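Local atomic coordinates of choline kinase (Streptococcus pneumoniae, PDB entry 4R78), a protein that probably phosphorylates choline at the expense of ATP, using a protein kinase-like fold that holds AMP in its nucleotide pocket. Residues L40-L45 with Y53-T58; G47-N52 with E283-Y288; E162-A167 with W271-V276; L266-W271 with Y293-K298. All coordinates share one frame; numbering follows the deposited sequence.

In the fold
Contact 1 lies in the nucleotide-side sheet, contact 2 joins it to the helical part, and contacts 3 and 4 lie among the helices. Contact 1 is partly buried and pairs strands 39-44 and 52-57 by backbone hydrogen bonds. Contact 2 is a surface contact between the loop of that hairpin and the loop joining helices 257-280 and 288-303. A methionine on two rings and a glutamate make it. Contacts 3 and 4 are buried, and both use helix 257-280. Contact 3 packs a loop tyrosine against a valine of that helix, while contact 4 sets helix 288-303 against it with a salt bridge. Contacts 1 and 4 are the farthest apart, their centres about 35 Å from each other.

Contact 1 of 4, residues L40-L45 with Y53-T58; sequences LSVEQL and YLAKTT
Leu-40 and Ser-41 both face Lys-56 across an antiparallel strand pair, forming a classic beta bulge. Lys-56 O takes both N-H groups, from Leu-40 N at 2.7 Å and from Ser-41 N at 3.3 Å. The regular pairing resumes with Lys-56 N on Ser-41 O. Glu-43 and Leu-54 then exchange two backbone bonds, and the one from Glu-43 N to Leu-54 O is almost straight at 175°.

Tyr-53 can be followed outward. Its CB lies 3.5 Å from Glu-43 O and also meets Val-42 CG1. CG stands 4.0 Å from the same oxygen. CD1 rests 3.6 Å from Gln-44 CA, and CE1 reaches CG of Gln-44 at 3.9 Å. The chi1 of -60°, with CG anti to the carbonyl carbon, carries the ring past Gln-44. OH goes beyond the strand pair and makes a weak hydrogen bond to Asn-50 O.

Leu-45 turns its branches onto the backbone of Tyr-53 and Leu-54, with CD1 3.6 Å from Tyr-53 O. On the face of Ser-41 and Leu-54, one water joins Ser-41 OG to Leu-54 O.

The hairpin forms one edge of the five-stranded antiparallel sheet. Strand 61-66 pairs with the other side of strand 52-57, and helix 20-30 packs on Tyr-53 and Ala-55.

Contact 2 of 4, residues G47-N52 with E283-Y288; sequences GMTNQN and EDFGDY. With AMP (adenosine monophosphate), chain C; MES (2-(N-morpholino)-ethanesulfonic acid), chain B.
Met-48 CE sits between two rings. It lies over the centre of the Tyr-288 ring, 3.4 Å from the centroid, and nearer the rim on a face of Phe-285. SD stands over Tyr-288 and, at a greater distance, above Phe-285; both are Met-aromatic contacts. The side chain is extended, CG anti to the backbone N (chi1 176°), which carries the methyl far out. Beside it, Asn-50 N donates to Glu-283 OE2 at 2.8 Å, from the syn side but 29° out of the carboxylate plane. The Asn-50 amide and this carboxylate are stacked, with planes 7° apart. Two waters bridge the loops: one donates to Met-48 O and Glu-283 OE2, the other to Asn-50 OD1 and Glu-283 OE1.

Farther out, Gln-51 NE2 donates to Thr-49 OG1 at 3.0 Å and to the sulfonate of a bound MES buffer. Tyr-288 OH bonds to the morpholine oxygen O1 of MES. Asp-284 OD1 accepts from Gly-286 N in an Asx turn, overlapping a type II' turn from Phe-285 to Tyr-288. Trp-274 of helix 257-280 meets the Phe-285 ring.

The loop between strands 39-44 and 52-57 leads into Asn-52 of the AMP pocket. Its position fits the nucleotide-binding loop of protein kinase-like folds.

Contact 3 of 4, residues E162-A167 with W271-V276; sequences EQIPYA and WSLWTV
Tyr-166 lies along Val-276 where the loop between helices 149-159 and 169-177 crosses helix 257-280, in the helical part of this protein kinase-like fold. The valine is the main bump on the helix side. CG2 fits between Pro-165 and the phenol of Tyr-166. Pro-165 CG points at Val-276 CG2 from 3.8 Å, and Tyr-166 CE2 lies 3.6 Å from it. CG1 turns to the carboxylate end of Glu-162, touching OE1 at 3.6 Å. Val-276 holds CG1 anti to its backbone N (chi1 -180°), which aims CG1 at Glu-162 and CG2 at Pro-165 and Tyr-166.

Tyr-166 is the bump on the loop side. Its phenol lies in the groove between Ser-272 and Val-276, one helical turn apart. The tyrosine and valine side chains lie alongside each other and point opposite ways. CE2 of Tyr-166 comes within 3.5 Å of Ser-272 OG, which stands off the ring plane. That hydroxyl is bonded within its own helix, to Thr-269 O. Ile-164 makes a smaller bump at the side. Its side chain crosses that of Leu-273 at about a right angle, and the CD1 and CD2 methyls touch. Leu-273 is packed by Ile-153 and Tyr-156 of helix 149-159. Tyr-293 of helix 288-303 stacks on the Tyr-166 ring.

Tyr-166 OH donates to Ser-272 O at 2.6 Å, with the oxygen at the ring edge and the donor tilted 35° from the carbonyl plane.

Contact 4 of 4, residues L266-W271 with Y293-K298; sequences LQDTIW and YQRAVK
Two antiparallel helices pack here, 257-280 and 288-303, as a helical hairpin near the C-terminal end of the chain. The segments Leu-266 to Trp-271 and Tyr-293 to Lys-298 run at 152° to each other, and their axes approach to 7.9 Å. The close approach is consistent with a small residue at the crossing, Ala-296. It points its CB at the other helix and touches Asp-268 CB at 3.8 Å. Thr-269 OG1 lies at the same distance from that Ala-296 CB, while its own bond goes to Ile-265 O.

Beside this apolar touch is a side-on salt bridge. Arg-295 presents NE and NH2 along one edge of its guanidinium, one to each carboxylate oxygen of Asp-268. NE donates to OD2 at 2.9 Å, on the syn side but 22° out of the carboxylate plane. NH2 donates to the syn lone pair of OD1 at 2.9 Å. The two flat groups are nearly coplanar. Arg-295 starts with CG anti to the backbone N, then bends at chi3 (58°), which turns the guanidinium edge toward the carboxylate.

Asp-268 has further partners. One water donates to its OD2 and to Arg-295 O. Arg-292 makes a second salt bridge to OD1. Two arginines therefore share this buried carboxylate, which would favour its charged form.

Leu-232 of helix 223-233 packs against both Asp-268 and Arg-295. Elsewhere, helix 169-177 packs on Thr-269 and Tyr-293, and helix 149-159 on Leu-266 and Ile-270.

Contact 1 of 4, residues L40-L45 with Y53-T58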
# COMPACT_ATOMS: atom_id res chain seq x y z
N LEU A 40 -16.58 -21.56 -9.91
CA LEU A 40 -16.48 -21.83 -11.35
C LEU A 40 -15.06 -21.61 -11.87
O LEU A 40 -14.54 -22.44 -12.62
CB LEU A 40 -17.47 -20.97 -12.13
CG LEU A 40 -18.97 -21.14 -11.85
CD1 LEU A 40 -19.77 -19.98 -12.44
CD2 LEU A 40 -19.49 -22.48 -12.36
N SER A 41 -14.44 -20.51 -11.46
CA SER A 41 -13.09 -20.16 -11.89
C SER A 41 -12.38 -19.21 -10.94
O SER A 41 -13.03 -18.40 -10.26
CB SER A 41 -13.11 -19.55 -13.30
OG SER A 41 -13.97 -18.43 -13.35
N VAL A 42 -11.06 -19.33 -10.88
CA VAL A 42 -10.20 -18.36 -10.21
C VAL A 42 -9.12 -17.97 -11.21
O VAL A 42 -8.28 -18.80 -11.58
CB VAL A 42 -9.55 -18.92 -8.92
CG1 VAL A 42 -8.64 -17.88 -8.28
CG2 VAL A 42 -10.61 -19.38 -7.92
N GLU A 43 -9.16 -16.73 -11.67
CA GLU A 43 -8.25 -16.26 -12.71
C GLU A 43 -7.44 -15.07 -12.22
O GLU A 43 -7.93 -14.25 -11.44
CB GLU A 43 -9.01 -15.87 -13.98
CG GLU A 43 -9.85 -16.98 -14.61
CD GLU A 43 -9.02 -18.14 -15.16
OE1 GLU A 43 -7.88 -17.91 -15.63
OE2 GLU A 43 -9.52 -19.28 -15.13
N GLN A 44 -6.19 -14.97 -12.68
CA GLN A 44 -5.33 -13.86 -12.31
C GLN A 44 -5.80 -12.57 -12.99
O GLN A 44 -6.06 -12.55 -14.20
CB GLN A 44 -3.86 -14.16 -12.65
CG GLN A 44 -2.87 -13.31 -11.85
CD GLN A 44 -1.42 -13.72 -12.05
OE1 GLN A 44 -1.10 -14.90 -12.21
NE2 GLN A 44 -0.53 -12.74 -12.03
N LEU A 45 -5.95 -11.51 -12.20
CA LEU A 45 -6.25 -10.19 -12.72
C LEU A 45 -4.96 -9.55 -13.19
O LEU A 45 -3.88 -10.11 -13.00
CB LEU A 45 -6.92 -9.32 -11.65
CG LEU A 45 -8.40 -9.57 -11.33
CD1 LEU A 45 -8.72 -8.97 -9.98
CD2 LEU A 45 -9.31 -9.00 -12.41
N TYR A 53 -6.73 -11.60 -7.98
CA TYR A 53 -7.51 -12.62 -8.68
C TYR A 53 -8.99 -12.30 -8.71
O TYR A 53 -9.52 -11.66 -7.80
CB TYR A 53 -7.31 -14.00 -8.02
CG TYR A 53 -5.88 -14.47 -8.02
CD1 TYR A 53 -5.41 -15.32 -9.02
CD2 TYR A 53 -4.99 -14.05 -7.04
CE1 TYR A 53 -4.09 -15.75 -9.03
CE2 TYR A 53 -3.67 -14.47 -7.04
CZ TYR A 53 -3.23 -15.31 -8.04
OH TYR A 53 -1.92 -15.72 -8.04
N LEU A 54 -9.65 -12.75 -9.77
CA LEU A 54 -11.10 -12.67 -9.87
C LEU A 54 -11.66 -14.08 -9.73
O LEU A 54 -11.31 -14.97 -10.50
CB LEU A 54 -11.52 -12.06 -11.21
CG LEU A 54 -13.02 -12.04 -11.55
CD1 LEU A 54 -13.80 -11.21 -10.55
CD2 LEU A 54 -13.22 -11.52 -12.96
N ALA A 55 -12.51 -14.28 -8.73
CA ALA A 55 -13.14 -15.57 -8.49
C ALA A 55 -14.60 -15.51 -8.88
O ALA A 55 -15.34 -14.63 -8.44
CB ALA A 55 -12.99 -15.96 -7.04
N LYS A 56 -15.02 -16.45 -9.71
CA LYS A 56 -16.40 -16.53 -10.15
C LYS A 56 -17.07 -17.75 -9.54
O LYS A 56 -16.54 -18.86 -9.60
CB LYS A 56 -16.50 -16.55 -11.68
CG LYS A 56 -16.07 -15.24 -12.33
CD LYS A 56 -16.22 -15.26 -13.84
CE LYS A 56 -15.68 -13.98 -14.46
NZ LYS A 56 -15.83 -13.96 -15.94
N THR A 57 -18.23 -17.51 -8.93
CA THR A 57 -19.05 -18.57 -8.37
C THR A 57 -20.41 -18.53 -9.07
O THR A 57 -20.66 -17.64 -9.88
CB THR A 57 -19.23 -18.43 -6.83
OG1 THR A 57 -20.06 -17.30 -6.54
CG2 THR A 57 -17.88 -18.26 -6.13
N THR A 58 -21.28 -19.49 -8.75
CA THR A 58 -22.60 -19.59 -9.38
C THR A 58 -23.35 -18.26 -9.48
O THR A 58 -23.81 -17.87 -10.56
CB THR A 58 -23.49 -20.63 -8.65
OG1 THR A 58 -22.78 -21.88 -8.56
CG2 THR A 58 -24.81 -20.85 -9.39
O HOH W 1 -12.62 -16.08 -12.70

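Contact 2 of 4, residues G47-N52 with E283-Y288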
# COMPACT_ATOMS: atom_id res chain seq x y z
N GLY A 47 -1.99 -6.39 -13.50
CA GLY A 47 -1.14 -5.74 -12.53
C GLY A 47 0.27 -6.29 -12.45
O GLY A 47 0.60 -7.34 -13.02
N MET A 48 1.08 -5.56 -11.71
CA MET A 48 2.49 -5.86 -11.53
C MET A 48 2.75 -7.18 -10.79
O MET A 48 3.58 -7.98 -11.23
CB MET A 48 3.11 -4.70 -10.76
CG MET A 48 4.54 -4.86 -10.41
SD MET A 48 5.02 -3.38 -9.53
CE MET A 48 6.67 -3.85 -9.06
N THR A 49 2.03 -7.39 -9.69
CA THR A 49 2.25 -8.56 -8.83
C THR A 49 1.29 -9.71 -9.15
O THR A 49 0.35 -9.54 -9.91
CB THR A 49 2.10 -8.20 -7.33
OG1 THR A 49 0.71 -8.07 -6.99
CG2 THR A 49 2.85 -6.92 -6.98
N ASN A 50 1.56 -10.86 -8.53
CA ASN A 50 0.72 -12.05 -8.68
C ASN A 50 -0.32 -12.19 -7.56
O ASN A 50 -0.80 -13.29 -7.28
CB ASN A 50 1.58 -13.32 -8.77
CG ASN A 50 2.40 -13.59 -7.50
OD1 ASN A 50 2.19 -12.98 -6.46
ND2 ASN A 50 3.35 -14.51 -7.61
N GLN A 51 -0.66 -11.07 -6.91
CA GLN A 51 -1.55 -11.11 -5.75
C GLN A 51 -3.04 -11.10 -6.05
O GLN A 51 -3.84 -11.54 -5.23
CB GLN A 51 -1.25 -9.93 -4.82
CG GLN A 51 0.12 -9.95 -4.18
CD GLN A 51 0.35 -8.71 -3.37
OE1 GLN A 51 0.23 -8.72 -2.14
NE2 GLN A 51 0.66 -7.60 -4.04
N ASN A 52 -3.41 -10.59 -7.22
CA ASN A 52 -4.81 -10.23 -7.47
C ASN A 52 -5.54 -11.19 -8.41
O ASN A 52 -5.03 -11.54 -9.47
CB ASN A 52 -4.87 -8.79 -7.97
CG ASN A 52 -4.24 -7.82 -7.00
OD1 ASN A 52 -4.71 -7.66 -5.87
ND2 ASN A 52 -3.14 -7.19 -7.41
N GLU A 283 9.07 -13.83 -8.91
CA GLU A 283 8.51 -12.78 -9.76
C GLU A 283 9.61 -12.00 -10.48
O GLU A 283 10.78 -12.07 -10.10
CB GLU A 283 7.58 -11.85 -8.98
CG GLU A 283 6.24 -12.50 -8.62
CD GLU A 283 5.34 -11.58 -7.83
OE1 GLU A 283 5.62 -11.35 -6.63
OE2 GLU A 283 4.35 -11.08 -8.40
N ASP A 284 9.22 -11.28 -11.53
CA ASP A 284 10.16 -10.54 -12.36
C ASP A 284 9.60 -9.14 -12.56
O ASP A 284 8.67 -8.95 -13.34
CB ASP A 284 10.32 -11.25 -13.72
CG ASP A 284 11.14 -10.44 -14.73
OD1 ASP A 284 11.82 -9.47 -14.35
OD2 ASP A 284 11.09 -10.80 -15.93
N PHE A 285 10.18 -8.16 -11.86
CA PHE A 285 9.75 -6.77 -11.99
C PHE A 285 10.76 -5.92 -12.76
O PHE A 285 10.71 -4.69 -12.71
CB PHE A 285 9.46 -6.13 -10.62
CG PHE A 285 8.44 -6.87 -9.77
CD1 PHE A 285 7.43 -7.63 -10.35
CD2 PHE A 285 8.49 -6.77 -8.39
CE1 PHE A 285 6.50 -8.30 -9.56
CE2 PHE A 285 7.56 -7.43 -7.59
CZ PHE A 285 6.56 -8.20 -8.17
N GLY A 286 11.67 -6.59 -13.47
CA GLY A 286 12.66 -5.89 -14.29
C GLY A 286 13.46 -4.90 -13.48
O GLY A 286 13.97 -5.23 -12.41
N ASP A 287 13.56 -3.67 -13.99
CA ASP A 287 14.32 -2.60 -13.33
C ASP A 287 13.50 -1.75 -12.36
O ASP A 287 13.96 -0.69 -11.93
CB ASP A 287 14.97 -1.70 -14.38
CG ASP A 287 16.30 -2.21 -14.86
OD1 ASP A 287 16.69 -3.34 -14.49
OD2 ASP A 287 16.96 -1.47 -15.62
N TYR A 288 12.30 -2.21 -12.00
CA TYR A 288 11.46 -1.46 -11.06
C TYR A 288 12.21 -1.08 -9.77
O TYR A 288 12.19 0.09 -9.36
CB TYR A 288 10.18 -2.25 -10.73
CG TYR A 288 9.33 -1.61 -9.65
CD1 TYR A 288 8.36 -0.65 -9.97
CD2 TYR A 288 9.48 -1.97 -8.31
CE1 TYR A 288 7.58 -0.06 -8.98
CE2 TYR A 288 8.70 -1.39 -7.31
CZ TYR A 288 7.76 -0.45 -7.66
OH TYR A 288 7.00 0.13 -6.67
P AMP C . -3.88 -3.15 -6.84
O1P AMP C . -2.68 -3.27 -5.93
O2P AMP C . -3.57 -3.34 -8.30
O3P AMP C . -4.77 -1.97 -6.53
O5' AMP C . -4.80 -4.42 -6.47
C5' AMP C . -6.22 -4.33 -6.55
C4' AMP C . -6.64 -4.07 -7.99
O4' AMP C . -7.76 -4.90 -8.32
C3' AMP C . -7.08 -2.63 -8.20
O3' AMP C . -6.07 -1.88 -8.88
C2' AMP C . -8.35 -2.71 -9.02
O2' AMP C . -8.07 -2.53 -10.40
C1' AMP C . -8.86 -4.13 -8.82
N9 AMP C . -9.99 -4.14 -7.85
C8 AMP C . -9.87 -4.13 -6.51
N7 AMP C . -11.08 -4.15 -5.89
C5 AMP C . -12.01 -4.18 -6.86
C6 AMP C . -13.49 -4.22 -6.91
N6 AMP C . -14.21 -4.23 -5.76
N1 AMP C . -14.09 -4.25 -8.12
C2 AMP C . -13.37 -4.24 -9.27
N3 AMP C . -12.02 -4.21 -9.30
C4 AMP C . -11.29 -4.18 -8.15
O1 MES B . 5.81 -0.44 -4.22
C2 MES B . 5.44 -1.67 -4.81
C3 MES B . 4.99 -2.55 -3.68
N4 MES B . 3.89 -1.88 -3.00
C5 MES B . 3.78 -0.42 -2.88
C6 MES B . 4.66 0.32 -3.89
C7 MES B . 2.88 -2.71 -2.35
C8 MES B . 1.85 -3.15 -3.40
S MES B . 0.96 -4.42 -2.79
O1S MES B . -0.03 -3.91 -1.81
O2S MES B . 0.24 -5.08 -3.90
O3S MES B . 1.88 -5.37 -2.11
O HOH W 2 4.13 -10.85 -11.09
O HOH W 3 3.36 -10.66 -5.20

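Contact 3 of 4, residues E162-A167 with W271-V276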
# COMPACT_ATOMS: atom_id res chain seq x y z
N GLU A 162 20.18 -13.04 -0.96
CA GLU A 162 21.32 -12.67 -1.79
C GLU A 162 22.09 -11.47 -1.24
O GLU A 162 21.56 -10.70 -0.44
CB GLU A 162 20.84 -12.37 -3.22
CG GLU A 162 20.12 -11.02 -3.38
CD GLU A 162 19.34 -10.92 -4.68
OE1 GLU A 162 18.28 -11.58 -4.78
OE2 GLU A 162 19.76 -10.18 -5.58
N GLN A 163 23.34 -11.34 -1.66
CA GLN A 163 24.08 -10.10 -1.44
C GLN A 163 23.26 -8.97 -2.08
O GLN A 163 22.80 -9.11 -3.21
CB GLN A 163 25.46 -10.18 -2.07
CG GLN A 163 26.41 -9.06 -1.62
CD GLN A 163 27.58 -8.85 -2.58
OE1 GLN A 163 27.90 -9.71 -3.40
NE2 GLN A 163 28.21 -7.69 -2.47
N ILE A 164 23.07 -7.88 -1.34
CA ILE A 164 22.24 -6.77 -1.84
C ILE A 164 22.70 -6.37 -3.25
O ILE A 164 23.88 -6.04 -3.44
CB ILE A 164 22.23 -5.57 -0.86
CG1 ILE A 164 21.56 -5.95 0.48
CG2 ILE A 164 21.53 -4.35 -1.48
CD1 ILE A 164 20.09 -6.38 0.38
N PRO A 165 21.78 -6.41 -4.23
CA PRO A 165 22.19 -6.22 -5.63
C PRO A 165 22.38 -4.76 -6.04
O PRO A 165 22.87 -4.48 -7.14
CB PRO A 165 21.03 -6.84 -6.42
CG PRO A 165 19.85 -6.63 -5.54
CD PRO A 165 20.35 -6.77 -4.13
N TYR A 166 22.00 -3.84 -5.16
CA TYR A 166 22.05 -2.41 -5.47
C TYR A 166 23.43 -1.84 -5.22
O TYR A 166 24.13 -2.25 -4.29
CB TYR A 166 20.98 -1.65 -4.69
CG TYR A 166 19.56 -2.11 -4.97
CD1 TYR A 166 19.11 -2.26 -6.28
CD2 TYR A 166 18.68 -2.40 -3.93
CE1 TYR A 166 17.82 -2.69 -6.56
CE2 TYR A 166 17.38 -2.83 -4.20
CZ TYR A 166 16.96 -2.97 -5.52
OH TYR A 166 15.68 -3.39 -5.81
N ALA A 167 23.82 -0.88 -6.05
CA ALA A 167 25.16 -0.30 -6.03
C ALA A 167 25.40 0.61 -4.83
O ALA A 167 24.53 1.39 -4.43
CB ALA A 167 25.40 0.47 -7.31
N TRP A 271 10.70 0.06 -0.72
CA TRP A 271 10.09 -0.66 -1.84
C TRP A 271 11.12 -1.26 -2.81
O TRP A 271 10.83 -2.25 -3.49
CB TRP A 271 9.02 0.18 -2.55
CG TRP A 271 7.86 0.57 -1.64
CD1 TRP A 271 7.45 1.84 -1.33
CD2 TRP A 271 6.99 -0.32 -0.92
NE1 TRP A 271 6.37 1.80 -0.48
CE2 TRP A 271 6.07 0.49 -0.21
CE3 TRP A 271 6.89 -1.72 -0.82
CZ2 TRP A 271 5.06 -0.05 0.60
CZ3 TRP A 271 5.89 -2.25 -0.01
CH2 TRP A 271 4.99 -1.42 0.69
N SER A 272 12.33 -0.69 -2.86
CA SER A 272 13.41 -1.32 -3.63
C SER A 272 13.83 -2.65 -2.98
O SER A 272 14.15 -3.60 -3.69
CB SER A 272 14.61 -0.38 -3.83
OG SER A 272 15.44 -0.32 -2.68
N LEU A 273 13.78 -2.71 -1.65
CA LEU A 273 14.15 -3.94 -0.94
C LEU A 273 13.02 -4.98 -1.05
O LEU A 273 13.27 -6.16 -1.26
CB LEU A 273 14.51 -3.65 0.52
CG LEU A 273 15.79 -2.82 0.75
CD1 LEU A 273 15.88 -2.35 2.20
CD2 LEU A 273 17.06 -3.59 0.36
N TRP A 274 11.78 -4.50 -0.93
CA TRP A 274 10.60 -5.31 -1.23
C TRP A 274 10.72 -6.00 -2.59
O TRP A 274 10.39 -7.18 -2.73
CB TRP A 274 9.36 -4.41 -1.17
CG TRP A 274 8.05 -5.04 -1.58
CD1 TRP A 274 7.15 -5.68 -0.76
CD2 TRP A 274 7.48 -5.07 -2.89
NE1 TRP A 274 6.06 -6.10 -1.49
CE2 TRP A 274 6.24 -5.74 -2.80
CE3 TRP A 274 7.91 -4.59 -4.14
CZ2 TRP A 274 5.42 -5.95 -3.92
CZ3 TRP A 274 7.09 -4.80 -5.25
CH2 TRP A 274 5.86 -5.47 -5.13
N THR A 275 11.21 -5.26 -3.59
CA THR A 275 11.38 -5.79 -4.95
C THR A 275 12.32 -6.98 -4.97
O THR A 275 12.00 -8.02 -5.56
CB THR A 275 11.88 -4.69 -5.92
OG1 THR A 275 10.94 -3.62 -5.95
CG2 THR A 275 12.03 -5.25 -7.33
N VAL A 276 13.48 -6.84 -4.33
CA VAL A 276 14.46 -7.92 -4.27
C VAL A 276 13.84 -9.18 -3.68
O VAL A 276 13.98 -10.27 -4.24
CB VAL A 276 15.73 -7.51 -3.49
CG1 VAL A 276 16.74 -8.66 -3.46
CG2 VAL A 276 16.36 -6.29 -4.13

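Contact 4 of 4, residues L266-W271 with Y293-K298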
# COMPACT_ATOMS: atom_id res chain seq x y z
N LEU A 266 12.69 7.27 2.11
CA LEU A 266 12.48 6.05 2.87
C LEU A 266 11.63 5.06 2.09
O LEU A 266 11.89 3.86 2.11
CB LEU A 266 11.85 6.34 4.24
CG LEU A 266 12.70 7.11 5.25
CD1 LEU A 266 11.95 7.27 6.55
CD2 LEU A 266 14.02 6.40 5.50
N GLN A 267 10.62 5.56 1.38
CA GLN A 267 9.76 4.72 0.55
C GLN A 267 10.51 4.08 -0.61
O GLN A 267 10.39 2.88 -0.84
CB GLN A 267 8.55 5.52 0.05
CG GLN A 267 7.50 5.67 1.13
CD GLN A 267 6.55 6.84 0.93
OE1 GLN A 267 5.99 7.37 1.90
NE2 GLN A 267 6.35 7.23 -0.31
N ASP A 268 11.30 4.87 -1.34
CA ASP A 268 12.09 4.31 -2.43
C ASP A 268 13.05 3.23 -1.94
O ASP A 268 13.23 2.21 -2.60
CB ASP A 268 12.82 5.41 -3.19
CG ASP A 268 11.96 6.05 -4.26
OD1 ASP A 268 10.99 5.41 -4.73
OD2 ASP A 268 12.25 7.20 -4.64
N THR A 269 13.64 3.45 -0.76
CA THR A 269 14.54 2.47 -0.16
C THR A 269 13.78 1.19 0.19
O THR A 269 14.16 0.10 -0.25
CB THR A 269 15.24 3.04 1.10
OG1 THR A 269 15.94 4.24 0.74
CG2 THR A 269 16.23 2.03 1.65
N ILE A 270 12.71 1.34 0.96
CA ILE A 270 11.91 0.20 1.40
C ILE A 270 11.34 -0.61 0.24
O ILE A 270 11.49 -1.83 0.20
CB ILE A 270 10.81 0.64 2.40
CG1 ILE A 270 11.47 1.01 3.73
CG2 ILE A 270 9.76 -0.47 2.60
CD1 ILE A 270 10.62 1.86 4.65
N TRP A 271 10.70 0.06 -0.72
CA TRP A 271 10.09 -0.66 -1.84
C TRP A 271 11.12 -1.26 -2.81
O TRP A 271 10.83 -2.25 -3.49
CB TRP A 271 9.02 0.18 -2.55
CG TRP A 271 7.86 0.57 -1.64
CD1 TRP A 271 7.45 1.84 -1.33
CD2 TRP A 271 6.99 -0.32 -0.92
NE1 TRP A 271 6.37 1.80 -0.48
CE2 TRP A 271 6.07 0.49 -0.21
CE3 TRP A 271 6.89 -1.72 -0.82
CZ2 TRP A 271 5.06 -0.05 0.60
CZ3 TRP A 271 5.89 -2.25 -0.01
CH2 TRP A 271 4.99 -1.42 0.69
N TYR A 293 15.53 2.59 -6.28
CA TYR A 293 16.75 2.76 -5.50
C TYR A 293 17.56 3.97 -5.97
O TYR A 293 18.01 4.77 -5.16
CB TYR A 293 17.59 1.48 -5.57
CG TYR A 293 18.87 1.51 -4.77
CD1 TYR A 293 18.87 1.19 -3.41
CD2 TYR A 293 20.08 1.83 -5.38
CE1 TYR A 293 20.04 1.20 -2.67
CE2 TYR A 293 21.27 1.84 -4.65
CZ TYR A 293 21.24 1.52 -3.30
OH TYR A 293 22.40 1.52 -2.57
N GLN A 294 17.72 4.11 -7.29
CA GLN A 294 18.41 5.26 -7.86
C GLN A 294 17.71 6.57 -7.51
O GLN A 294 18.37 7.60 -7.29
CB GLN A 294 18.58 5.09 -9.38
CG GLN A 294 19.27 6.27 -10.10
CD GLN A 294 20.56 6.74 -9.43
OE1 GLN A 294 21.34 5.94 -8.91
NE2 GLN A 294 20.78 8.04 -9.43
N ARG A 295 16.39 6.55 -7.43
CA ARG A 295 15.63 7.73 -7.03
C ARG A 295 15.86 8.08 -5.56
O ARG A 295 15.84 9.26 -5.19
CB ARG A 295 14.15 7.57 -7.36
CG ARG A 295 13.35 8.88 -7.33
CD ARG A 295 11.97 8.71 -7.96
NE ARG A 295 11.19 7.66 -7.30
CZ ARG A 295 10.05 7.15 -7.76
NH1 ARG A 295 9.52 7.58 -8.90
NH2 ARG A 295 9.43 6.20 -7.07
N ALA A 296 16.08 7.07 -4.72
CA ALA A 296 16.49 7.30 -3.33
C ALA A 296 17.85 8.00 -3.30
O ALA A 296 18.06 8.95 -2.54
CB ALA A 296 16.54 5.98 -2.55
N VAL A 297 18.77 7.53 -4.14
CA VAL A 297 20.10 8.14 -4.26
C VAL A 297 19.99 9.61 -4.69
O VAL A 297 20.60 10.49 -4.07
CB VAL A 297 20.99 7.32 -5.24
CG1 VAL A 297 22.28 8.06 -5.58
CG2 VAL A 297 21.30 5.95 -4.63
N LYS A 298 19.16 9.86 -5.70
CA LYS A 298 18.88 11.21 -6.19
C LYS A 298 18.28 12.09 -5.09
O LYS A 298 18.68 13.24 -4.90
CB LYS A 298 17.93 11.15 -7.39
CG LYS A 298 17.61 12.49 -8.04
CD LYS A 298 16.57 12.33 -9.14
CE LYS A 298 16.12 13.67 -9.70
NZ LYS A 298 17.16 14.31 -10.55
O HOH W 4 13.44 9.20 -3.18